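Local coordinates for nickel-dependent hydrogenase large subunit (Allochromatium vinosum, PDB 3MYR), which carries the nickel-iron centre of a membrane-bound hydrogenase that oxidises molecular hydrogen, probably recycling the H2 released by nitrogenase, at residues C64-V67 / H68-S72; A55-Q58 / R59-G62; Q505-P509 / S510-A514; N216-G220 / G221-P225. All coordinates share one frame; numbering follows the deposited sequence.

Interaction 1: C64-V67 / H68-S72; sequences CTLV and HGIAS. With NFV (Ni-Fe oxidized active center), chain N.
Leu66 O accepts the amide N of Ile70 at 2.9 Å, and one residue further on Ala71 N reaches Val67 O at 3.0 Å. These two i to i+4 bonds open helix 67-80, with Leu66 at its N-cap; the positive phi of Leu66 (77°) turns the irregular run from Cys64 into the first turn. A water fastens that run to the helix start, donating to Cys64 O at 2.7 Å and accepting from the amide N of His68. Among the side chains, Leu66 and Ile70 meet at an angle through their ends: CD2 of Leu66 lies 3.4 Å from CD1 of Ile70, a close approach for two methyls, and Phe217 packs against both. With Val67 CG1 anti to the carbonyl carbon (chi1 -54°), the other methyl, CG2, falls between N and the carbonyl carbon and lies over one face of the His68 imidazole in a CH-pi contact, 4.3 Å from CG2 to the ring centroid. ND1 of the same ring is hydrogen-bonded to His492 NE2, a partner that probably limits its rotation, while His68 NE2 stands 3.4 Å from the carbonyl-ligand oxygen O1 of the nickel-iron centre. Val67 CG2 borders that ligand too, at 3.5 Å from O1. Cys64 binds the iron through SG at 2.3 Å, sharing the metal with Cys558 SG. Together with Cys61, the run gives the Cys-x-x-Cys-x-x-x-His pattern at the N-terminal cysteine pair of [NiFe] hydrogenase large subunits, with thiolate, valine and histidine lining the iron side of the active site.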
loop_
_atom_site.group_PDB
_atom_site.type_symbol
_atom_site.label_atom_id
_atom_site.label_comp_id
_atom_site.label_asym_id
_atom_site.label_seq_id
_atom_site.Cartn_x
_atom_site.Cartn_y
_atom_site.Cartn_z
ATOM N N CYS B 64 -0.498 0.467 1.532
ATOM C CA CYS B 64 -0.957 0.676 2.885
ATOM C C CYS B 64 0.325 0.563 3.778
ATOM O O CYS B 64 0.440 -0.311 4.629
ATOM C CB CYS B 64 -2.044 -0.320 3.331
ATOM S SG CYS B 64 -1.438 -2.049 3.074
ATOM N N THR B 65 1.276 1.461 3.583
ATOM C CA THR B 65 2.413 1.488 4.481
ATOM C C THR B 65 1.819 1.857 5.881
ATOM O O THR B 65 0.624 2.184 5.940
ATOM C CB THR B 65 3.452 2.510 4.021
ATOM O OG1 THR B 65 4.595 2.355 4.862
ATOM C CG2 THR B 65 2.916 3.918 4.105
ATOM N N LEU B 66 2.590 1.666 6.947
ATOM C CA LEU B 66 2.143 1.887 8.334
ATOM C C LEU B 66 1.240 0.772 8.893
ATOM O O LEU B 66 1.398 0.358 10.041
ATOM C CB LEU B 66 1.577 3.344 8.534
ATOM C CG LEU B 66 0.787 3.624 9.834
ATOM C CD1 LEU B 66 0.949 5.024 10.239
ATOM C CD2 LEU B 66 -0.701 3.309 9.617
ATOM N N VAL B 67 0.263 0.275 8.123
ATOM C CA VAL B 67 -0.808 -0.482 8.817
ATOM C C VAL B 67 -0.346 -1.841 9.358
ATOM O O VAL B 67 -0.804 -2.235 10.430
ATOM C CB VAL B 67 -2.093 -0.731 7.931
ATOM C CG1 VAL B 67 -2.607 0.642 7.392
ATOM C CG2 VAL B 67 -1.747 -1.714 6.802
ATOM N N HIS B 68 0.598 -2.513 8.681
ATOM C CA HIS B 68 1.124 -3.735 9.266
ATOM C C HIS B 68 2.102 -3.454 10.414
ATOM O O HIS B 68 2.285 -4.326 11.224
ATOM C CB HIS B 68 1.790 -4.614 8.191
ATOM C CG HIS B 68 0.803 -5.139 7.175
ATOM N ND1 HIS B 68 -0.053 -6.172 7.440
ATOM C CD2 HIS B 68 0.545 -4.767 5.896
ATOM C CE1 HIS B 68 -0.840 -6.389 6.389
ATOM N NE2 HIS B 68 -0.488 -5.554 5.431
ATOM N N GLY B 69 2.844 -2.325 10.383
ATOM C CA GLY B 69 3.637 -1.931 11.519
ATOM C C GLY B 69 2.717 -1.789 12.728
ATOM O O GLY B 69 3.016 -2.276 13.797
ATOM N N ILE B 70 1.628 -1.057 12.590
ATOM C CA ILE B 70 0.704 -0.875 13.685
ATOM C C ILE B 70 0.094 -2.210 14.188
ATOM O O ILE B 70 0.072 -2.469 15.391
ATOM C CB ILE B 70 -0.394 0.183 13.290
ATOM C CG1 ILE B 70 0.260 1.560 13.519
ATOM C CG2 ILE B 70 -1.635 0.037 14.243
ATOM C CD1 ILE B 70 -0.467 2.572 12.972
ATOM N N ALA B 71 -0.399 -3.049 13.276
ATOM C CA ALA B 71 -1.002 -4.322 13.684
ATOM C C ALA B 71 0.047 -5.201 14.405
ATOM O O ALA B 71 -0.263 -5.866 15.402
ATOM C CB ALA B 71 -1.531 -5.061 12.445
ATOM N N SER B 72 1.295 -5.159 13.908
ATOM C CA SER B 72 2.366 -5.935 14.493
ATOM C C SER B 72 2.706 -5.519 15.909
ATOM O O SER B 72 2.767 -6.362 16.804
ATOM C CB SER B 72 3.640 -5.898 13.629
ATOM O OG SER B 72 4.590 -6.780 14.170
HETATM FE FE NFV N . -3.308 -3.392 2.930
HETATM NI NI NFV N . -1.392 -3.010 0.637
HETATM C C1 NFV N . -3.459 -3.937 4.399
HETATM O O1 NFV N . -3.639 -4.334 5.560
HETATM C C2 NFV N . -4.561 -2.019 3.355
HETATM N N2 NFV N . -5.329 -1.166 3.645
HETATM C C3 NFV N . -4.657 -4.529 2.266
HETATM N N3 NFV N . -5.476 -5.256 1.853
HETATM O O4 NFV N . -3.170 -2.608 1.110
HETATM O O HOH W 1 2.273 -1.719 6.057
#

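Interaction 2: A55-Q58 / R59-G62; sequences AFVQ and RICG
Arg59 folds back along helix 53-58 to reach Ala55, in the stretch where that helix passes into the Cys-x-x-Cys loop of the nickel-iron site. Its CB sits 3.5 Å from Phe56 O. Beyond CG the chain bends at chi2 (64°), which turns it back over the preceding turn and brings CD to 3.4 Å from Ala55 O. NE and CZ pass the same carbonyl at longer range, and NH1 then donates to it: Arg59 NH1 to Ala55 O is 3.2 Å, in the carbonyl plane and on a lone pair, although the oxygen lies 30° out of the guanidinium plane. The other terminal nitrogen, NH2, bonds to Cys147 O of the small subunit, and the side chain also touches the [4Fe-4S] cluster, so this arginine bridges the subunit interface beside the cluster. At the end of the helix the backbone tightens into i to i+3 links. Arg59 N to Phe56 O is a weak one; Ile60 N meets Val57 O at 2.9 Å. The side chain of Ile60 runs alongside Val57, its CD1 3.8 Å from Val57 CB. The loop that follows delivers Cys61, whose SG binds the nickel, and the amide N of this cysteine is held by Gln58 O at 3.1 Å in a nearly straight bond, N-H...O 168°.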
loop_
_atom_site.group_PDB
_atom_site.type_symbol
_atom_site.label_atom_id
_atom_site.label_comp_id
_atom_site.label_asym_id
_atom_site.label_seq_id
_atom_site.Cartn_x
_atom_site.Cartn_y
_atom_site.Cartn_z
ATOM N N ALA B 55 8.900 -4.393 11.542
ATOM C CA ALA B 55 9.716 -3.909 10.408
ATOM C C ALA B 55 9.667 -4.854 9.218
ATOM O O ALA B 55 9.620 -4.396 8.080
ATOM C CB ALA B 55 11.183 -3.724 10.841
ATOM N N PHE B 56 9.626 -6.177 9.481
ATOM C CA PHE B 56 9.363 -7.171 8.411
ATOM C C PHE B 56 7.954 -7.053 7.842
ATOM O O PHE B 56 7.773 -6.994 6.616
ATOM C CB PHE B 56 9.546 -8.622 8.930
ATOM C CG PHE B 56 10.967 -8.993 9.241
ATOM C CD1 PHE B 56 11.608 -8.499 10.408
ATOM C CD2 PHE B 56 11.682 -9.852 8.369
ATOM C CE1 PHE B 56 12.932 -8.802 10.689
ATOM C CE2 PHE B 56 13.049 -10.208 8.643
ATOM C CZ PHE B 56 13.688 -9.686 9.822
ATOM N N VAL B 57 6.920 -7.074 8.687
ATOM C CA VAL B 57 5.575 -7.145 8.105
ATOM C C VAL B 57 5.088 -5.785 7.563
ATOM O O VAL B 57 4.225 -5.723 6.697
ATOM C CB VAL B 57 4.535 -7.726 9.057
ATOM C CG1 VAL B 57 4.937 -9.148 9.390
ATOM C CG2 VAL B 57 4.473 -6.899 10.385
ATOM N N GLN B 58 5.691 -4.694 7.993
ATOM C CA GLN B 58 5.381 -3.481 7.292
ATOM C C GLN B 58 5.650 -3.609 5.786
ATOM O O GLN B 58 4.895 -3.052 4.957
ATOM C CB GLN B 58 6.128 -2.282 7.869
ATOM C CG GLN B 58 5.562 -0.979 7.226
ATOM C CD GLN B 58 6.062 0.312 7.866
ATOM O OE1 GLN B 58 7.219 0.422 8.346
ATOM N NE2 GLN B 58 5.215 1.310 7.823
ATOM N N ARG B 59 6.724 -4.319 5.441
ATOM C CA ARG B 59 7.115 -4.556 4.046
ATOM C C ARG B 59 6.242 -5.603 3.348
ATOM O O ARG B 59 6.464 -5.905 2.182
ATOM C CB ARG B 59 8.617 -4.921 3.935
ATOM C CG ARG B 59 9.514 -3.658 3.845
ATOM C CD ARG B 59 9.449 -2.759 5.137
ATOM N NE ARG B 59 10.571 -1.819 5.147
ATOM C CZ ARG B 59 10.914 -1.074 6.192
ATOM N NH1 ARG B 59 10.355 -1.324 7.383
ATOM N NH2 ARG B 59 11.841 -0.098 6.060
ATOM N N ILE B 60 5.210 -6.093 4.018
ATOM C CA ILE B 60 4.122 -6.717 3.264
ATOM C C ILE B 60 3.642 -5.768 2.173
ATOM O O ILE B 60 3.306 -6.192 1.060
ATOM C CB ILE B 60 2.955 -7.133 4.217
ATOM C CG1 ILE B 60 3.446 -8.398 4.962
ATOM C CG2 ILE B 60 1.632 -7.389 3.393
ATOM C CD1 ILE B 60 2.422 -8.842 6.152
ATOM N N CYS B 61 3.577 -4.471 2.475
ATOM C CA CYS B 61 2.968 -3.584 1.490
ATOM C C CYS B 61 3.303 -2.145 1.727
ATOM O O CYS B 61 3.209 -1.675 2.835
ATOM C CB CYS B 61 1.449 -3.770 1.411
ATOM S SG CYS B 61 0.773 -2.864 -0.035
ATOM N N GLY B 62 3.750 -1.463 0.682
ATOM C CA GLY B 62 4.093 -0.073 0.814
ATOM C C GLY B 62 3.019 0.898 0.342
ATOM O O GLY B 62 3.226 2.126 0.366
#

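Interaction 3: Q505-P509 / S510-A514; sequences QAVVP and STWNA. With MG (magnesium ion), chain O; NFV (Ni-Fe oxidized active center), chain N.
Trp512 N donates to Val508 O at 3.2 Å, and Asn513 N to Pro509 O at 3.0 Å. A weak bond from Val508 N reaches the hydroxyl of Thr511, at 3.4 Å from OG1, but that hydroxyl has a stronger partner in Ala559 O. One water closes a further link, donating to Val507 O at 2.7 Å and accepting from Trp512 NE1 at 2.9 Å in the plane of the indole. These bonds fasten the end of strand 500-507, an outer strand of a three-stranded antiparallel sheet, to the short helix 509-514, with Val508 as N-cap. Apolar contact is slighter: Val507 CG1 meets the indole obliquely, near NE1 and CE2. Bound groups are met on the strand and at the start of the helix. Ala506 O binds the magnesium ion at 2.1 Å, with Glu42, His561 and three waters. At the helix start Ser510 grips one cyanide nitrogen of the nickel-iron centre twice, its amide N 3.0 Å and its OG 2.9 Å from N3, while Cys555 N bonds to OG as well. Val508 CG1 and Pro509 CD pack against the carbonyl ligand.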
loop_
_atom_site.group_PDB
_atom_site.type_symbol
_atom_site.label_atom_id
_atom_site.label_comp_id
_atom_site.label_asym_id
_atom_site.label_seq_id
_atom_site.Cartn_x
_atom_site.Cartn_y
_atom_site.Cartn_z
ATOM N N GLN B 505 0.788 -15.193 12.045
ATOM C CA GLN B 505 -0.086 -15.332 10.889
ATOM C C GLN B 505 -0.825 -13.998 10.648
ATOM O O GLN B 505 -1.494 -13.460 11.553
ATOM C CB GLN B 505 -1.112 -16.495 11.190
ATOM C CG GLN B 505 -0.406 -17.857 11.170
ATOM C CD GLN B 505 -0.001 -18.228 9.721
ATOM O OE1 GLN B 505 -0.781 -18.019 8.781
ATOM N NE2 GLN B 505 1.118 -18.900 9.567
ATOM N N ALA B 506 -0.782 -13.515 9.429
ATOM C CA ALA B 506 -1.531 -12.308 9.102
ATOM C C ALA B 506 -2.750 -12.709 8.299
ATOM O O ALA B 506 -2.651 -13.502 7.377
ATOM C CB ALA B 506 -0.665 -11.291 8.275
ATOM N N VAL B 507 -3.892 -12.117 8.628
ATOM C CA VAL B 507 -5.052 -12.189 7.755
ATOM C C VAL B 507 -5.410 -10.745 7.459
ATOM O O VAL B 507 -5.726 -9.961 8.345
ATOM C CB VAL B 507 -6.241 -12.885 8.426
ATOM C CG1 VAL B 507 -7.368 -13.065 7.411
ATOM C CG2 VAL B 507 -5.803 -14.261 9.068
ATOM N N VAL B 508 -5.431 -10.435 6.181
ATOM C CA VAL B 508 -5.299 -9.051 5.701
ATOM C C VAL B 508 -6.610 -8.695 4.918
ATOM O O VAL B 508 -7.277 -9.599 4.392
ATOM C CB VAL B 508 -4.022 -8.956 4.826
ATOM C CG1 VAL B 508 -3.742 -7.523 4.440
ATOM C CG2 VAL B 508 -2.821 -9.491 5.681
ATOM N N PRO B 509 -7.014 -7.423 4.910
ATOM C CA PRO B 509 -8.306 -7.118 4.253
ATOM C C PRO B 509 -8.493 -7.659 2.819
ATOM O O PRO B 509 -9.510 -8.290 2.520
ATOM C CB PRO B 509 -8.419 -5.583 4.342
ATOM C CG PRO B 509 -7.102 -5.094 4.906
ATOM C CD PRO B 509 -6.511 -6.258 5.673
ATOM N N SER B 510 -7.477 -7.547 1.976
ATOM C CA SER B 510 -7.645 -8.030 0.613
ATOM C C SER B 510 -7.572 -9.556 0.602
ATOM O O SER B 510 -8.076 -10.130 -0.331
ATOM C CB SER B 510 -6.612 -7.423 -0.341
ATOM O OG SER B 510 -6.947 -6.067 -0.528
ATOM N N THR B 511 -7.019 -10.207 1.649
ATOM C CA THR B 511 -7.202 -11.682 1.785
ATOM C C THR B 511 -8.678 -12.035 1.855
ATOM O O THR B 511 -9.160 -12.856 1.091
ATOM C CB THR B 511 -6.434 -12.321 2.994
ATOM O OG1 THR B 511 -5.140 -11.711 3.081
ATOM C CG2 THR B 511 -6.264 -13.840 2.762
ATOM N N TRP B 512 -9.413 -11.400 2.767
ATOM C CA TRP B 512 -10.875 -11.591 2.835
ATOM C C TRP B 512 -11.526 -11.327 1.492
ATOM O O TRP B 512 -12.289 -12.181 0.984
ATOM C CB TRP B 512 -11.499 -10.572 3.849
ATOM C CG TRP B 512 -11.166 -10.905 5.273
ATOM C CD1 TRP B 512 -10.195 -10.347 6.033
ATOM C CD2 TRP B 512 -11.840 -11.864 6.108
ATOM N NE1 TRP B 512 -10.229 -10.870 7.315
ATOM C CE2 TRP B 512 -11.218 -11.820 7.381
ATOM C CE3 TRP B 512 -12.919 -12.757 5.899
ATOM C CZ2 TRP B 512 -11.636 -12.635 8.464
ATOM C CZ3 TRP B 512 -13.333 -13.582 6.964
ATOM C CH2 TRP B 512 -12.701 -13.506 8.253
ATOM N N ASN B 513 -11.332 -10.107 0.950
ATOM C CA ASN B 513 -12.163 -9.721 -0.217
ATOM C C ASN B 513 -11.819 -10.468 -1.501
ATOM O O ASN B 513 -12.691 -10.831 -2.300
ATOM C CB ASN B 513 -12.021 -8.195 -0.452
ATOM C CG ASN B 513 -12.665 -7.376 0.664
ATOM O OD1 ASN B 513 -13.585 -7.843 1.336
ATOM N ND2 ASN B 513 -12.237 -6.140 0.813
ATOM N N ALA B 514 -10.517 -10.641 -1.756
ATOM C CA ALA B 514 -10.039 -11.171 -3.049
ATOM C C ALA B 514 -9.833 -12.704 -3.014
ATOM O O ALA B 514 -9.426 -13.337 -4.025
ATOM C CB ALA B 514 -8.722 -10.503 -3.361
HETATM MG MG MG O . -1.682 -14.946 6.117
HETATM FE FE NFV N . -3.308 -3.392 2.930
HETATM NI NI NFV N . -1.392 -3.010 0.637
HETATM C C1 NFV N . -3.459 -3.937 4.399
HETATM O O1 NFV N . -3.639 -4.334 5.560
HETATM C C2 NFV N . -4.561 -2.019 3.355
HETATM N N2 NFV N . -5.329 -1.166 3.645
HETATM C C3 NFV N . -4.657 -4.529 2.266
HETATM N N3 NFV N . -5.476 -5.256 1.853
HETATM O O4 NFV N . -3.170 -2.608 1.110
HETATM O O HOH W 2 -2.434 -16.384 7.388
HETATM O O HOH W 3 -8.274 -9.700 9.055
HETATM O O HOH W 4 -3.454 -14.991 5.005
HETATM O O HOH W 5 -0.945 -16.529 4.870
#

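Interaction 4: N216-G220 / G221-P225; sequences NFVVG and GVPSP
Val218 turns one methyl onto the returning chain at Pro223. CG1 is anti to the carbonyl carbon of its own residue (chi1 -81°), leaving CG2 on the side of that chain, where it lies 3.5 Å from Val222 C and 3.9 Å from Pro223 CD, covering the peptide link between the two residues. From beyond the turn Pro223 points its CB toward residues 216-220, and its CG and CD meet the opposing backbone, CG standing 3.8 Å from Asn216 O and CD 4.1 Å from Phe217 CA. Between them the chain reverses in a type II beta turn from Val218 to Gly221, in which Gly220 takes the positive phi (101°) usual at the third position. The turn is closed by Gly221 N on Val218 O at 3.3 Å. A water spans the mouth of the turn, accepting from Val218 N and donating to Gly221 O at 2.6 Å; Arg92 NH2 bonds to that same oxygen. Phe217 and Val222 point away from each other's segment, Phe217 packing on Val73 of helix 67-80, Val222 on helix 86-112. Tyr262 and His245 of the small subunit rest on Val218 and Pro223 respectively.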
loop_
_atom_site.group_PDB
_atom_site.type_symbol
_atom_site.label_atom_id
_atom_site.label_comp_id
_atom_site.label_asym_id
_atom_site.label_seq_id
_atom_site.Cartn_x
_atom_site.Cartn_y
_atom_site.Cartn_z
ATOM N N ASN B 216 8.814 4.313 10.972
ATOM C CA ASN B 216 9.220 3.414 12.094
ATOM C C ASN B 216 8.205 3.339 13.232
ATOM O O ASN B 216 7.502 4.321 13.515
ATOM C CB ASN B 216 10.618 3.852 12.618
ATOM C CG ASN B 216 11.673 3.761 11.492
ATOM O OD1 ASN B 216 12.155 4.782 11.000
ATOM N ND2 ASN B 216 11.886 2.563 10.987
ATOM N N PHE B 217 8.203 2.197 13.917
ATOM C CA PHE B 217 7.295 1.960 15.035
ATOM C C PHE B 217 8.095 1.323 16.140
ATOM O O PHE B 217 9.199 0.930 15.917
ATOM C CB PHE B 217 6.142 1.029 14.636
ATOM C CG PHE B 217 5.268 1.623 13.609
ATOM C CD1 PHE B 217 4.234 2.470 13.982
ATOM C CD2 PHE B 217 5.607 1.486 12.246
ATOM C CE1 PHE B 217 3.533 3.175 12.992
ATOM C CE2 PHE B 217 4.880 2.097 11.249
ATOM C CZ PHE B 217 3.837 2.959 11.605
ATOM N N VAL B 218 7.606 1.354 17.375
ATOM C CA VAL B 218 8.204 0.467 18.372
ATOM C C VAL B 218 7.132 -0.202 19.209
ATOM O O VAL B 218 6.072 0.402 19.516
ATOM C CB VAL B 218 9.142 1.153 19.403
ATOM C CG1 VAL B 218 10.415 1.344 18.846
ATOM C CG2 VAL B 218 8.555 2.472 19.874
ATOM N N VAL B 219 7.473 -1.393 19.700
ATOM C CA VAL B 219 6.571 -2.074 20.592
ATOM C C VAL B 219 6.568 -1.320 21.932
ATOM O O VAL B 219 7.626 -1.176 22.547
ATOM C CB VAL B 219 7.098 -3.496 20.899
ATOM C CG1 VAL B 219 6.254 -4.079 22.125
ATOM C CG2 VAL B 219 6.967 -4.333 19.647
ATOM N N GLY B 220 5.395 -0.931 22.420
ATOM C CA GLY B 220 5.362 -0.214 23.678
ATOM C C GLY B 220 5.188 1.292 23.557
ATOM O O GLY B 220 5.078 1.980 24.568
ATOM N N GLY B 221 5.178 1.847 22.344
ATOM C CA GLY B 221 4.934 3.312 22.217
ATOM C C GLY B 221 5.245 3.816 20.832
ATOM O O GLY B 221 4.966 3.088 19.871
ATOM N N VAL B 222 5.796 5.039 20.708
ATOM C CA VAL B 222 6.307 5.552 19.431
ATOM C C VAL B 222 7.762 5.919 19.636
ATOM O O VAL B 222 8.183 6.199 20.778
ATOM C CB VAL B 222 5.483 6.756 18.905
ATOM C CG1 VAL B 222 4.014 6.300 18.623
ATOM C CG2 VAL B 222 5.501 7.969 19.986
ATOM N N PRO B 223 8.577 5.811 18.558
ATOM C CA PRO B 223 10.015 6.076 18.779
ATOM C C PRO B 223 10.289 7.579 18.912
ATOM O O PRO B 223 11.330 7.953 19.418
ATOM C CB PRO B 223 10.713 5.513 17.497
ATOM C CG PRO B 223 9.633 5.152 16.537
ATOM C CD PRO B 223 8.265 5.334 17.186
ATOM N N SER B 224 9.397 8.443 18.443
ATOM C CA SER B 224 9.678 9.895 18.440
ATOM C C SER B 224 9.406 10.536 19.811
ATOM O O SER B 224 8.268 10.652 20.206
ATOM C CB SER B 224 8.695 10.528 17.478
ATOM O OG SER B 224 7.355 10.171 17.827
ATOM N N PRO B 225 10.440 11.001 20.518
ATOM C CA PRO B 225 10.138 11.566 21.839
ATOM C C PRO B 225 9.676 13.015 21.727
ATOM O O PRO B 225 9.780 13.636 20.642
ATOM C CB PRO B 225 11.508 11.484 22.589
ATOM C CG PRO B 225 12.538 11.483 21.452
ATOM C CD PRO B 225 11.878 10.950 20.210
HETATM O O HOH W 6 4.765 2.884 17.246
#

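Overall arrangement
Along the chain the order is interaction 2, 1, 4 and 3. Interactions 2 and 1 are neighbours in sequence and space, their centres 7 Å apart: helix 53-58 leads through the cysteine loop into helix 67-80, and Ile60 packs on His68. Interaction 4, a loop between helices 203-209 and 236-265, has its centre 13 Å from that of interaction 1; its Phe217 also reaches Gln58 of interaction 2. Interaction 3, on a strand of the antiparallel sheet 476-507, has its centre 14 Å from the centres of interactions 1 and 2 and touches interaction 1 at Val508 and His68. Interactions 1, 2 and 3 each supply part of the pocket of the nickel-iron centre, and interactions 2 and 4 both meet the small subunit.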